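Local atomic coordinates of 4-hydroxyphenylpyruvate dioxygenase (Pseudomonas putida, PDB entry 5HMQ), a protein that converts 3-dehydroshikimate to protocatechuate with loss of water, using a divalent metal ion, in the degradation of quinate and shikimate. Residues Arg85-Met90 with Leu131-Glu136; Arg533-Ala538 with Val543-Ile548. All blocks are in the same frame, centred on the assembly; numbering follows the deposited sequence.

Contact 1: residues Arg85-Met90 with Leu131-Glu136; sequences RKFDLM and LRIGYE. With MG (magnesium ion), chain K.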
ATOM      1  N   ARG C  85      30.095  -5.671 -23.473  1.00 43.69           N
ATOM      2  CA  ARG C  85      30.104  -5.305 -22.059  1.00 41.45           C
ATOM      3  C   ARG C  85      29.026  -6.055 -21.287  1.00 41.14           C
ATOM      4  O   ARG C  85      29.245  -6.468 -20.142  1.00 43.97           O
ATOM      5  CB  ARG C  85      29.934  -3.794 -21.897  1.00 43.29           C
ATOM      6  CG  ARG C  85      31.121  -2.983 -22.400  1.00 46.57           C
ATOM      7  CD  ARG C  85      31.074  -1.542 -21.903  1.00 45.87           C
ATOM      8  NE  ARG C  85      29.840  -0.861 -22.284  1.00 47.55           N
ATOM      9  CZ  ARG C  85      29.666  -0.209 -23.429  1.00 48.33           C
ATOM     10  NH1 ARG C  85      30.651  -0.146 -24.315  1.00 47.14           N
ATOM     11  NH2 ARG C  85      28.505   0.379 -23.687  1.00 48.75           N
ATOM     12  N   LYS C  86      27.850  -6.233 -21.890  1.00 40.26           N
ATOM     13  CA  LYS C  86      26.812  -7.019 -21.231  1.00 42.46           C
ATOM     14  C   LYS C  86      27.223  -8.484 -21.125  1.00 42.00           C
ATOM     15  O   LYS C  86      26.970  -9.131 -20.102  1.00 39.31           O
ATOM     16  CB  LYS C  86      25.485  -6.874 -21.974  1.00 44.22           C
ATOM     17  CG  LYS C  86      25.005  -5.433 -22.105  1.00 45.05           C
ATOM     18  CD  LYS C  86      25.159  -4.666 -20.795  1.00 42.76           C
ATOM     19  CE  LYS C  86      25.030  -3.165 -21.020  1.00 44.35           C
ATOM     20  NZ  LYS C  86      25.340  -2.376 -19.792  1.00 45.12           N
ATOM     21  N   PHE C  87      27.858  -9.021 -22.172  1.00 40.37           N
ATOM     22  CA  PHE C  87      28.411 -10.370 -22.101  1.00 39.39           C
ATOM     23  C   PHE C  87      29.387 -10.505 -20.939  1.00 38.90           C
ATOM     24  O   PHE C  87      29.328 -11.478 -20.176  1.00 41.33           O
ATOM     25  CB  PHE C  87      29.096 -10.731 -23.422  1.00 40.01           C
ATOM     26  CG  PHE C  87      28.157 -10.825 -24.591  1.00 39.85           C
ATOM     27  CD1 PHE C  87      26.807 -11.073 -24.401  1.00 42.50           C
ATOM     28  CD2 PHE C  87      28.627 -10.664 -25.883  1.00 40.20           C
ATOM     29  CE1 PHE C  87      25.945 -11.162 -25.480  1.00 43.49           C
ATOM     30  CE2 PHE C  87      27.772 -10.750 -26.965  1.00 40.51           C
ATOM     31  CZ  PHE C  87      26.429 -10.999 -26.763  1.00 42.51           C
ATOM     32  N   ASP C  88      30.298  -9.536 -20.787  1.00 40.49           N
ATOM     33  CA  ASP C  88      31.204  -9.545 -19.639  1.00 41.67           C
ATOM     34  C   ASP C  88      30.431  -9.585 -18.330  1.00 41.01           C
ATOM     35  O   ASP C  88      30.794 -10.319 -17.403  1.00 42.57           O
ATOM     36  CB  ASP C  88      32.124  -8.322 -19.666  1.00 41.96           C
ATOM     37  CG  ASP C  88      33.082  -8.328 -20.842  1.00 44.53           C
ATOM     38  OD1 ASP C  88      33.374  -9.418 -21.378  1.00 44.33           O
ATOM     39  OD2 ASP C  88      33.555  -7.236 -21.225  1.00 46.24           O
ATOM     40  N   LEU C  89      29.359  -8.797 -18.238  1.00 43.63           N
ATOM     41  CA  LEU C  89      28.580  -8.731 -17.010  1.00 43.14           C
ATOM     42  C   LEU C  89      27.897 -10.063 -16.716  1.00 43.29           C
ATOM     43  O   LEU C  89      27.857 -10.507 -15.564  1.00 42.21           O
ATOM     44  CB  LEU C  89      27.555  -7.603 -17.124  1.00 45.79           C
ATOM     45  CG  LEU C  89      26.706  -7.232 -15.914  1.00 46.80           C
ATOM     46  CD1 LEU C  89      27.608  -6.806 -14.784  1.00 44.67           C
ATOM     47  CD2 LEU C  89      25.756  -6.106 -16.282  1.00 47.08           C
HETATM   48  N   MSE C  90      27.374 -10.718 -17.748  1.00 44.31           N
HETATM   49  CA  MSE C  90      26.662 -11.981 -17.592  1.00 45.22           C
HETATM   50  C   MSE C  90      27.567 -13.101 -17.092  1.00 47.75           C
HETATM   51  O   MSE C  90      27.154 -13.925 -16.278  1.00 49.35           O
HETATM   52  CB  MSE C  90      26.021 -12.388 -18.916  1.00 45.22           C
HETATM   53  CG  MSE C  90      24.937 -11.442 -19.375  1.00 48.41           C
HETATM   54 SE   MSE C  90      24.615 -11.572 -21.283  1.00 54.24          SE
HETATM   55  CE  MSE C  90      23.976 -13.415 -21.347  1.00 51.41           C
ATOM     56  N   LEU C 131      27.180 -17.763 -25.057  1.00 42.98           N
ATOM     57  CA  LEU C 131      25.989 -17.121 -24.523  1.00 41.97           C
ATOM     58  C   LEU C 131      24.868 -17.187 -25.554  1.00 42.54           C
ATOM     59  O   LEU C 131      25.064 -17.596 -26.702  1.00 42.65           O
ATOM     60  CB  LEU C 131      26.286 -15.672 -24.117  1.00 40.99           C
ATOM     61  CG  LEU C 131      27.493 -15.532 -23.180  1.00 39.57           C
ATOM     62  CD1 LEU C 131      27.844 -14.073 -22.943  1.00 40.65           C
ATOM     63  CD2 LEU C 131      27.255 -16.252 -21.860  1.00 36.91           C
ATOM     64  N   ARG C 132      23.675 -16.778 -25.125  1.00 40.77           N
ATOM     65  CA  ARG C 132      22.465 -16.905 -25.923  1.00 40.85           C
ATOM     66  C   ARG C 132      21.715 -15.580 -25.967  1.00 43.01           C
ATOM     67  O   ARG C 132      21.700 -14.822 -24.993  1.00 40.98           O
ATOM     68  CB  ARG C 132      21.588 -18.012 -25.329  1.00 42.65           C
ATOM     69  CG  ARG C 132      22.236 -19.391 -25.408  1.00 43.21           C
ATOM     70  CD  ARG C 132      21.624 -20.374 -24.418  1.00 41.42           C
ATOM     71  NE  ARG C 132      20.181 -20.531 -24.534  1.00 42.40           N
ATOM     72  CZ  ARG C 132      19.369 -20.633 -23.486  1.00 39.56           C
ATOM     73  NH1 ARG C 132      19.865 -20.579 -22.256  1.00 38.31           N
ATOM     74  NH2 ARG C 132      18.066 -20.783 -23.664  1.00 45.97           N
ATOM     75  N   ILE C 133      21.079 -15.315 -27.107  1.00 41.62           N
ATOM     76  CA  ILE C 133      20.261 -14.126 -27.309  1.00 41.40           C
ATOM     77  C   ILE C 133      18.800 -14.553 -27.359  1.00 43.51           C
ATOM     78  O   ILE C 133      18.432 -15.432 -28.147  1.00 43.76           O
ATOM     79  CB  ILE C 133      20.646 -13.372 -28.595  1.00 43.13           C
ATOM     80  CG1 ILE C 133      22.116 -12.961 -28.575  1.00 44.37           C
ATOM     81  CG2 ILE C 133      19.765 -12.144 -28.773  1.00 40.15           C
ATOM     82  CD1 ILE C 133      22.458 -11.957 -27.509  1.00 43.65           C
ATOM     83  N   GLY C 134      17.975 -13.937 -26.518  1.00 42.41           N
ATOM     84  CA  GLY C 134      16.539 -14.114 -26.598  1.00 43.11           C
ATOM     85  C   GLY C 134      15.856 -12.850 -27.079  1.00 41.79           C
ATOM     86  O   GLY C 134      15.941 -11.809 -26.423  1.00 44.49           O
ATOM     87  N   TYR C 135      15.177 -12.925 -28.221  1.00 41.61           N
ATOM     88  CA  TYR C 135      14.610 -11.757 -28.884  1.00 41.22           C
ATOM     89  C   TYR C 135      13.138 -11.621 -28.505  1.00 42.81           C
ATOM     90  O   TYR C 135      12.348 -12.543 -28.731  1.00 46.20           O
ATOM     91  CB  TYR C 135      14.778 -11.881 -30.399  1.00 41.32           C
ATOM     92  CG  TYR C 135      14.441 -10.635 -31.190  1.00 44.89           C
ATOM     93  CD1 TYR C 135      14.827  -9.375 -30.747  1.00 45.30           C
ATOM     94  CD2 TYR C 135      13.763 -10.725 -32.398  1.00 45.34           C
ATOM     95  CE1 TYR C 135      14.528  -8.236 -31.480  1.00 44.89           C
ATOM     96  CE2 TYR C 135      13.459  -9.595 -33.136  1.00 45.88           C
ATOM     97  CZ  TYR C 135      13.845  -8.354 -32.674  1.00 47.01           C
ATOM     98  OH  TYR C 135      13.542  -7.232 -33.413  1.00 47.84           O
ATOM     99  N   GLU C 136      12.779 -10.475 -27.927  1.00 41.18           N
ATOM    100  CA  GLU C 136      11.422 -10.199 -27.470  1.00 43.49           C
ATOM    101  C   GLU C 136      10.864  -9.000 -28.222  1.00 43.51           C
ATOM    102  O   GLU C 136      11.544  -7.978 -28.360  1.00 44.56           O
ATOM    103  CB  GLU C 136      11.388  -9.915 -25.965  1.00 44.50           C
ATOM    104  CG  GLU C 136      10.014  -9.507 -25.442  1.00 44.21           C
ATOM    105  CD  GLU C 136      10.081  -8.807 -24.099  1.00 43.32           C
ATOM    106  OE1 GLU C 136       9.402  -9.258 -23.151  1.00 39.43           O
ATOM    107  OE2 GLU C 136      10.830  -7.813 -23.988  1.00 42.55           O
TER
HETATM  108 MG    MG K 701       8.868  -8.753 -21.227  1.00 43.93          MG
HETATM  109  O   HOH W   1      10.823  -8.282 -20.963  1.00 41.67           O
HETATM  110  O   HOH W   2       8.567  -6.832 -21.594  1.00 45.79           O

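Contact 2: residues Arg533-Ala538 with Val543-Ile548; sequences REVARA and VPLLEI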
ATOM      1  N   ARG C 533     -43.367  -7.759   2.018  1.00 51.08           N
ATOM      2  CA  ARG C 533     -43.665  -8.302   3.338  1.00 49.58           C
ATOM      3  C   ARG C 533     -42.477  -8.145   4.280  1.00 51.20           C
ATOM      4  O   ARG C 533     -42.653  -7.885   5.476  1.00 49.57           O
ATOM      5  CB  ARG C 533     -44.071  -9.772   3.223  1.00 48.89           C
ATOM      6  CG  ARG C 533     -44.730 -10.316   4.478  1.00 50.05           C
ATOM      7  CD  ARG C 533     -44.913 -11.822   4.419  1.00 48.56           C
ATOM      8  NE  ARG C 533     -45.602 -12.318   5.607  1.00 50.92           N
ATOM      9  CZ  ARG C 533     -45.764 -13.605   5.897  1.00 52.42           C
ATOM     10  NH1 ARG C 533     -45.277 -14.536   5.090  1.00 51.60           N
ATOM     11  NH2 ARG C 533     -46.406 -13.960   7.001  1.00 51.06           N
ATOM     12  N   GLU C 534     -41.258  -8.290   3.758  1.00 50.20           N
ATOM     13  CA  GLU C 534     -40.080  -8.182   4.610  1.00 50.77           C
ATOM     14  C   GLU C 534     -39.793  -6.733   4.983  1.00 50.16           C
ATOM     15  O   GLU C 534     -39.427  -6.448   6.129  1.00 50.77           O
ATOM     16  CB  GLU C 534     -38.871  -8.811   3.920  1.00 49.99           C
ATOM     17  CG  GLU C 534     -39.016 -10.305   3.683  1.00 47.55           C
ATOM     18  CD  GLU C 534     -39.410 -11.069   4.929  1.00 49.96           C
ATOM     19  OE1 GLU C 534     -38.857 -10.785   6.011  1.00 50.57           O
ATOM     20  OE2 GLU C 534     -40.276 -11.962   4.820  1.00 52.93           O
ATOM     21  N   VAL C 535     -39.933  -5.811   4.026  1.00 47.61           N
ATOM     22  CA  VAL C 535     -39.739  -4.393   4.323  1.00 47.89           C
ATOM     23  C   VAL C 535     -40.726  -3.930   5.386  1.00 50.07           C
ATOM     24  O   VAL C 535     -40.357  -3.223   6.330  1.00 50.21           O
ATOM     25  CB  VAL C 535     -39.855  -3.553   3.037  1.00 48.42           C
ATOM     26  CG1 VAL C 535     -40.000  -2.078   3.376  1.00 47.85           C
ATOM     27  CG2 VAL C 535     -38.640  -3.773   2.150  1.00 47.48           C
ATOM     28  N   ALA C 536     -41.994  -4.326   5.254  1.00 51.31           N
ATOM     29  CA  ALA C 536     -43.004  -3.921   6.226  1.00 53.03           C
ATOM     30  C   ALA C 536     -42.654  -4.417   7.623  1.00 51.24           C
ATOM     31  O   ALA C 536     -42.676  -3.648   8.592  1.00 49.80           O
ATOM     32  CB  ALA C 536     -44.380  -4.437   5.797  1.00 50.20           C
ATOM     33  N   ARG C 537     -42.321  -5.703   7.745  1.00 51.71           N
ATOM     34  CA  ARG C 537     -41.963  -6.251   9.049  1.00 51.45           C
ATOM     35  C   ARG C 537     -40.689  -5.607   9.587  1.00 53.28           C
ATOM     36  O   ARG C 537     -40.602  -5.289  10.779  1.00 54.19           O
ATOM     37  CB  ARG C 537     -41.815  -7.770   8.948  1.00 49.47           C
ATOM     38  CG  ARG C 537     -41.754  -8.483  10.288  1.00 51.90           C
ATOM     39  CD  ARG C 537     -40.776  -9.638  10.220  1.00 50.58           C
ATOM     40  NE  ARG C 537     -39.461  -9.142   9.841  1.00 52.40           N
ATOM     41  CZ  ARG C 537     -38.583  -8.631  10.695  1.00 50.86           C
ATOM     42  NH1 ARG C 537     -38.870  -8.555  11.986  1.00 50.99           N
ATOM     43  NH2 ARG C 537     -37.417  -8.188  10.250  1.00 53.43           N
ATOM     44  N   ALA C 538     -39.687  -5.406   8.725  1.00 52.13           N
ATOM     45  CA  ALA C 538     -38.420  -4.843   9.184  1.00 52.50           C
ATOM     46  C   ALA C 538     -38.566  -3.377   9.579  1.00 54.40           C
ATOM     47  O   ALA C 538     -38.028  -2.950  10.608  1.00 55.41           O
ATOM     48  CB  ALA C 538     -37.351  -5.001   8.103  1.00 51.39           C
ATOM     49  N   VAL C 543     -35.838  -1.578  12.095  1.00 52.30           N
ATOM     50  CA  VAL C 543     -34.651  -1.621  11.230  1.00 49.18           C
ATOM     51  C   VAL C 543     -34.516  -0.288  10.500  1.00 52.13           C
ATOM     52  O   VAL C 543     -35.479   0.161   9.851  1.00 54.61           O
ATOM     53  CB  VAL C 543     -34.756  -2.778  10.239  1.00 51.51           C
ATOM     54  CG1 VAL C 543     -33.610  -2.718   9.239  1.00 52.69           C
ATOM     55  CG2 VAL C 543     -34.753  -4.112  10.973  1.00 51.33           C
ATOM     56  N   PRO C 544     -33.350   0.382  10.567  1.00 53.81           N
ATOM     57  CA  PRO C 544     -33.193   1.705   9.928  1.00 51.02           C
ATOM     58  C   PRO C 544     -32.936   1.613   8.427  1.00 52.89           C
ATOM     59  O   PRO C 544     -31.848   1.911   7.912  1.00 56.56           O
ATOM     60  CB  PRO C 544     -32.007   2.298  10.694  1.00 48.87           C
ATOM     61  CG  PRO C 544     -31.190   1.118  11.058  1.00 53.23           C
ATOM     62  CD  PRO C 544     -32.150  -0.010  11.327  1.00 53.72           C
ATOM     63  N   LEU C 545     -33.962   1.188   7.694  1.00 53.72           N
ATOM     64  CA  LEU C 545     -33.878   1.133   6.243  1.00 52.31           C
ATOM     65  C   LEU C 545     -33.857   2.546   5.657  1.00 53.82           C
ATOM     66  O   LEU C 545     -34.404   3.493   6.233  1.00 55.38           O
ATOM     67  CB  LEU C 545     -35.050   0.329   5.680  1.00 51.70           C
ATOM     68  CG  LEU C 545     -35.195  -1.080   6.249  1.00 52.12           C
ATOM     69  CD1 LEU C 545     -36.614  -1.576   6.016  1.00 52.90           C
ATOM     70  CD2 LEU C 545     -34.184  -2.038   5.627  1.00 50.71           C
ATOM     71  N   LEU C 546     -33.243   2.676   4.483  1.00 56.55           N
ATOM     72  CA  LEU C 546     -33.021   3.988   3.892  1.00 55.83           C
ATOM     73  C   LEU C 546     -34.301   4.574   3.309  1.00 58.36           C
ATOM     74  O   LEU C 546     -35.181   3.854   2.828  1.00 56.45           O
ATOM     75  CB  LEU C 546     -31.968   3.905   2.793  1.00 55.47           C
ATOM     76  CG  LEU C 546     -30.627   3.290   3.180  1.00 56.80           C
ATOM     77  CD1 LEU C 546     -29.716   3.231   1.970  1.00 54.55           C
ATOM     78  CD2 LEU C 546     -29.990   4.102   4.294  1.00 57.78           C
ATOM     79  N   GLU C 547     -34.384   5.902   3.343  1.00 63.96           N
ATOM     80  CA  GLU C 547     -35.440   6.643   2.666  1.00 63.54           C
ATOM     81  C   GLU C 547     -34.975   7.018   1.267  1.00 65.02           C
ATOM     82  O   GLU C 547     -33.923   7.646   1.103  1.00 67.04           O
ATOM     83  CB  GLU C 547     -35.809   7.911   3.440  1.00 65.97           C
ATOM     84  CG  GLU C 547     -36.803   8.809   2.708  1.00 70.11           C
ATOM     85  CD  GLU C 547     -37.240  10.000   3.538  1.00 71.74           C
ATOM     86  OE1 GLU C 547     -37.328   9.865   4.776  1.00 70.87           O
ATOM     87  OE2 GLU C 547     -37.475  11.078   2.952  1.00 73.26           O
ATOM     88  N   ILE C 548     -35.757   6.641   0.270  1.00 66.39           N
ATOM     89  CA  ILE C 548     -35.413   6.850  -1.133  1.00 67.49           C
ATOM     90  C   ILE C 548     -36.186   8.065  -1.634  1.00 71.33           C
ATOM     91  O   ILE C 548     -37.408   8.125  -1.439  1.00 73.33           O
ATOM     92  CB  ILE C 548     -35.730   5.607  -1.982  1.00 64.35           C
ATOM     93  CG1 ILE C 548     -35.040   4.375  -1.393  1.00 63.27           C
ATOM     94  CG2 ILE C 548     -35.293   5.819  -3.419  1.00 63.38           C
ATOM     95  CD1 ILE C 548     -33.542   4.528  -1.235  1.00 65.17           C
TER

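Contact 1: residues Arg85-Met90 with Leu131-Glu136
Phe87 and Leu131 both turn CG opposite their own carbonyl carbon (chi1 -65° and -52°), which brings the phenyl ring and the isobutyl group together between helix 76-93 and the start of strand 132-136. Leu131 continues with an extended second torsion, chi2 173°, and its CD1 reaches Phe87 obliquely, 3.5 Å from CD1 of the ring and 3.6 Å from CB of the same Phe87. The methyl thus nests where the ring joins its stem. Ile133 comes to another part of the phenyl group: its CD1 lies near the ring plane at the edge, 4.1 Å from Phe87 CE1, and the two side chains run nearly at right angles. One turn further along the helix, the selenomethionine at Met90 brings its CE to 4.2 Å from Leu131 CD1, while its SE sits in the plane of the Phe87 ring, at the edge. No hydrogen bond joins the segments; buried apolar groups make the whole contact. At the far end of 131-136, away from this packing, the extended side chain of Glu136 binds the catalytic magnesium through OE1 at 2.1 Å. Asp167, Gln193, Glu241 and two waters complete its ligands. This is the helix-on-barrel packing of a TIM barrel, with the metal at the C-terminal end of the strand. Helix 76-93 and helix 112-128 cover the outside of the parallel sheet here: Ala126 of the latter touches both Phe87 and Ile133, and Val98 of the adjoining strand 97-101 meets Met90 and Ile133.

Contact 2: residues Arg533-Ala538 with Val543-Ile548
Ala538, near the end of helix 531-541, and Val543, just beyond it, bring their CA atoms within 5.4 Å, the shortest CA-CA distance between the two segments. Val543 N donates to Ala538 O over 3.0 Å, with an N-H...O angle of 153° and the donor tilted 27° from the carbonyl plane. The bond ties the start of the loop to the last part of the helix. The chain then bends through an inverse gamma turn centred on Pro544, closed by Leu545 N bonding to Val543 O at 2.8 Å, so that Val543 and Leu545 both direct their CB atoms back toward the helix while that of Pro544 points away. Val543 sets CG1 anti to its backbone N (chi1 173°), which puts CG2 opposite the carbonyl carbon; CG2 packs 4.0 Å from Ala538 CB. Leu545 approaches with a single branch: CD1 lies 4.1 Å from Ala538 CB and 4.3 Å from Val535 CG1, spanning side chains one helical turn apart. The small methyl of Ala538 is therefore touched by both loop residues, and Leu545 CD1 also passes close to the Val535 carbonyl. These groups pack the helix against the loop that folds back from it, within the second VOC module of the dioxygenase-like domain. Strand 585-590 packs against them: its Val589 touches both Val535 and Leu545, and backbone hydrogen bonds tie Pro544 to Glu592 and Leu546 to Tyr590. Helix 307-319 flanks the turn through Arg319 on Val543 and Trp316 on Pro544; Leu546 packs on helix 617-625.

In the fold
Contact 1 comes first along the chain and is complete before contact 2 begins. Their centres lie about 69 Å apart on opposite sides of the chain's centre, with about 48 Å between nearest atoms, and they share no sheet or helix. The segments 85-90 and 131-136 belong to the N-terminal TIM barrel, which carries the dehydratase activity; 533-538 and 543-548 belong to the C-terminal dioxygenase-like domain, which has its own magnesium at His445, His523 and Glu601. The side chain of Leu545 is about 13 Å from a bound magnesium. The pair thus samples the two fused domains, the second lacking dioxygenase activity yet apparently important for optimal dehydratase activity in vivo.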